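Local coordinates for protein deacetylase EF_0837 (Enterococcus faecalis, PDB 2ICS) that is a zinc-dependent amidohydrolase with a TIM barrel, able to deacetylate acetyl-(R)-mandelate in vitro, though with very low efficiency, at residues G263-S268 with W300-E305. Residues are numbered along the deposited sequence; the frame is centred on the assembly and turned at random.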
loop_
_atom_site.group_PDB
_atom_site.type_symbol
_atom_site.label_atom_id
_atom_site.label_comp_id
_atom_site.label_asym_id
_atom_site.label_seq_id
_atom_site.Cartn_x
_atom_site.Cartn_y
_atom_site.Cartn_z
ATOM N N GLY A 263 2.193 4.513 -21.766
ATOM C CA GLY A 263 3.136 3.505 -21.313
ATOM C C GLY A 263 3.562 3.633 -19.865
ATOM O O GLY A 263 4.570 3.056 -19.458
HETATM N N MSE A 264 2.794 4.380 -19.081
HETATM C CA MSE A 264 3.110 4.581 -17.671
HETATM C C MSE A 264 2.175 3.775 -16.766
HETATM O O MSE A 264 0.958 3.829 -16.922
HETATM C CB MSE A 264 3.005 6.070 -17.330
HETATM C CG MSE A 264 3.290 6.412 -15.874
HETATM SE SE MSE A 264 2.917 8.280 -15.493
HETATM C CE MSE A 264 4.643 9.048 -15.953
ATOM N N LYS A 265 2.755 3.036 -15.822
ATOM C CA LYS A 265 1.990 2.221 -14.876
ATOM C C LYS A 265 2.454 2.494 -13.448
ATOM O O LYS A 265 3.624 2.814 -13.218
ATOM C CB LYS A 265 2.181 0.725 -15.168
ATOM C CG LYS A 265 1.700 0.277 -16.535
ATOM C CD LYS A 265 1.941 -1.218 -16.755
ATOM C CE LYS A 265 1.450 -1.640 -18.138
ATOM N NZ LYS A 265 1.652 -3.088 -18.418
ATOM N N ALA A 266 1.540 2.363 -12.488
ATOM C CA ALA A 266 1.901 2.575 -11.095
ATOM C C ALA A 266 2.783 1.405 -10.653
ATOM O O ALA A 266 2.598 0.271 -11.099
ATOM C CB ALA A 266 0.649 2.652 -10.225
ATOM N N ALA A 267 3.742 1.684 -9.784
ATOM C CA ALA A 267 4.644 0.654 -9.287
ATOM C C ALA A 267 3.943 -0.200 -8.240
ATOM O O ALA A 267 4.191 -1.405 -8.131
ATOM C CB ALA A 267 5.889 1.298 -8.686
ATOM N N SER A 268 3.075 0.435 -7.459
ATOM C CA SER A 268 2.342 -0.266 -6.418
ATOM C C SER A 268 0.916 0.252 -6.295
ATOM O O SER A 268 0.637 1.438 -6.518
ATOM C CB SER A 268 3.067 -0.136 -5.069
ATOM O OG SER A 268 3.349 1.217 -4.752
ATOM N N TRP A 300 -3.775 -9.203 -14.654
ATOM C CA TRP A 300 -3.713 -9.744 -13.300
ATOM C C TRP A 300 -2.325 -10.057 -12.749
ATOM O O TRP A 300 -2.041 -9.770 -11.581
ATOM C CB TRP A 300 -4.625 -10.971 -13.182
ATOM C CG TRP A 300 -6.084 -10.592 -13.184
ATOM C CD1 TRP A 300 -7.017 -10.912 -14.128
ATOM C CD2 TRP A 300 -6.759 -9.769 -12.217
ATOM N NE1 TRP A 300 -8.230 -10.336 -13.813
ATOM C CE2 TRP A 300 -8.098 -9.630 -12.647
ATOM C CE3 TRP A 300 -6.359 -9.134 -11.032
ATOM C CZ2 TRP A 300 -9.044 -8.880 -11.933
ATOM C CZ3 TRP A 300 -7.304 -8.384 -10.318
ATOM C CH2 TRP A 300 -8.628 -8.266 -10.776
ATOM N N PRO A 301 -1.440 -10.654 -13.566
ATOM C CA PRO A 301 -0.097 -10.960 -13.055
ATOM C C PRO A 301 0.645 -9.729 -12.522
ATOM O O PRO A 301 1.225 -9.770 -11.439
ATOM C CB PRO A 301 0.602 -11.581 -14.264
ATOM C CG PRO A 301 -0.542 -12.280 -14.978
ATOM C CD PRO A 301 -1.651 -11.250 -14.899
ATOM N N GLU A 302 0.639 -8.632 -13.271
ATOM C CA GLU A 302 1.338 -7.445 -12.797
ATOM C C GLU A 302 0.577 -6.825 -11.625
ATOM O O GLU A 302 1.183 -6.279 -10.705
ATOM C CB GLU A 302 1.548 -6.436 -13.941
ATOM C CG GLU A 302 0.295 -5.847 -14.554
ATOM C CD GLU A 302 0.577 -5.155 -15.881
ATOM O OE1 GLU A 302 1.699 -4.645 -16.060
ATOM O OE2 GLU A 302 -0.321 -5.107 -16.744
ATOM N N ILE A 303 -0.750 -6.932 -11.648
ATOM C CA ILE A 303 -1.564 -6.408 -10.560
ATOM C C ILE A 303 -1.144 -7.089 -9.254
ATOM O O ILE A 303 -0.882 -6.417 -8.255
ATOM C CB ILE A 303 -3.057 -6.649 -10.827
ATOM C CG1 ILE A 303 -3.516 -5.763 -11.987
ATOM C CG2 ILE A 303 -3.882 -6.359 -9.570
ATOM C CD1 ILE A 303 -4.958 -6.004 -12.420
ATOM N N ILE A 304 -1.054 -8.419 -9.272
ATOM C CA ILE A 304 -0.648 -9.182 -8.088
ATOM C C ILE A 304 0.733 -8.747 -7.606
ATOM O O ILE A 304 0.969 -8.581 -6.401
ATOM C CB ILE A 304 -0.605 -10.707 -8.386
ATOM C CG1 ILE A 304 -2.026 -11.260 -8.487
ATOM C CG2 ILE A 304 0.166 -11.443 -7.302
ATOM C CD1 ILE A 304 -2.857 -11.077 -7.226
ATOM N N GLU A 305 1.651 -8.573 -8.554
ATOM C CA GLU A 305 3.000 -8.159 -8.217
ATOM C C GLU A 305 2.985 -6.784 -7.558
ATOM O O GLU A 305 3.804 -6.496 -6.688
ATOM C CB GLU A 305 3.868 -8.122 -9.477
ATOM C CG GLU A 305 5.296 -7.656 -9.236
ATOM C CD GLU A 305 6.153 -7.754 -10.479
ATOM O OE1 GLU A 305 6.326 -8.882 -10.992
ATOM O OE2 GLU A 305 6.654 -6.707 -10.946
#
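K265 NZ is gripped by both carboxylate oxygens of E302, unequally: NZ lies 2.8 Å from E302 OE1, the shorter arm of the salt bridge, and 3.3 Å from E302 OE2, its weak arm. The ammonium meets OE1 on its syn lone pair, the side facing OE2, which brings NZ within weak bonding distance of the second oxygen as well. The lysine arrives at full stretch, with chi2, chi3 and chi4 all near 180°, and its chain crosses the glutamate at about a right angle. The last two methylenes of K265 also lie beside OE1, K265 CD at 3.5 Å from E302 OE1. On the helix side, E302 CG sits between the backbone N and the carbonyl carbon (chi1 64°), and beyond CG the chain runs extended, which carries the carboxylate to K265 NZ. E302 OE2 has a further bond from the backbone N of D299, just before helix 300-305, which helps fix the rotation of the carboxylate. Y298 touches the K265 side chain and its hydroxyl bonds to A266 N, while K306 NZ bonds to A266 O. Away from the zinc site, this surface ion pair ties the loop after helix 253-261 to helix 300-305; with both residues partly exposed, solvent probably tempers its electrostatic strength.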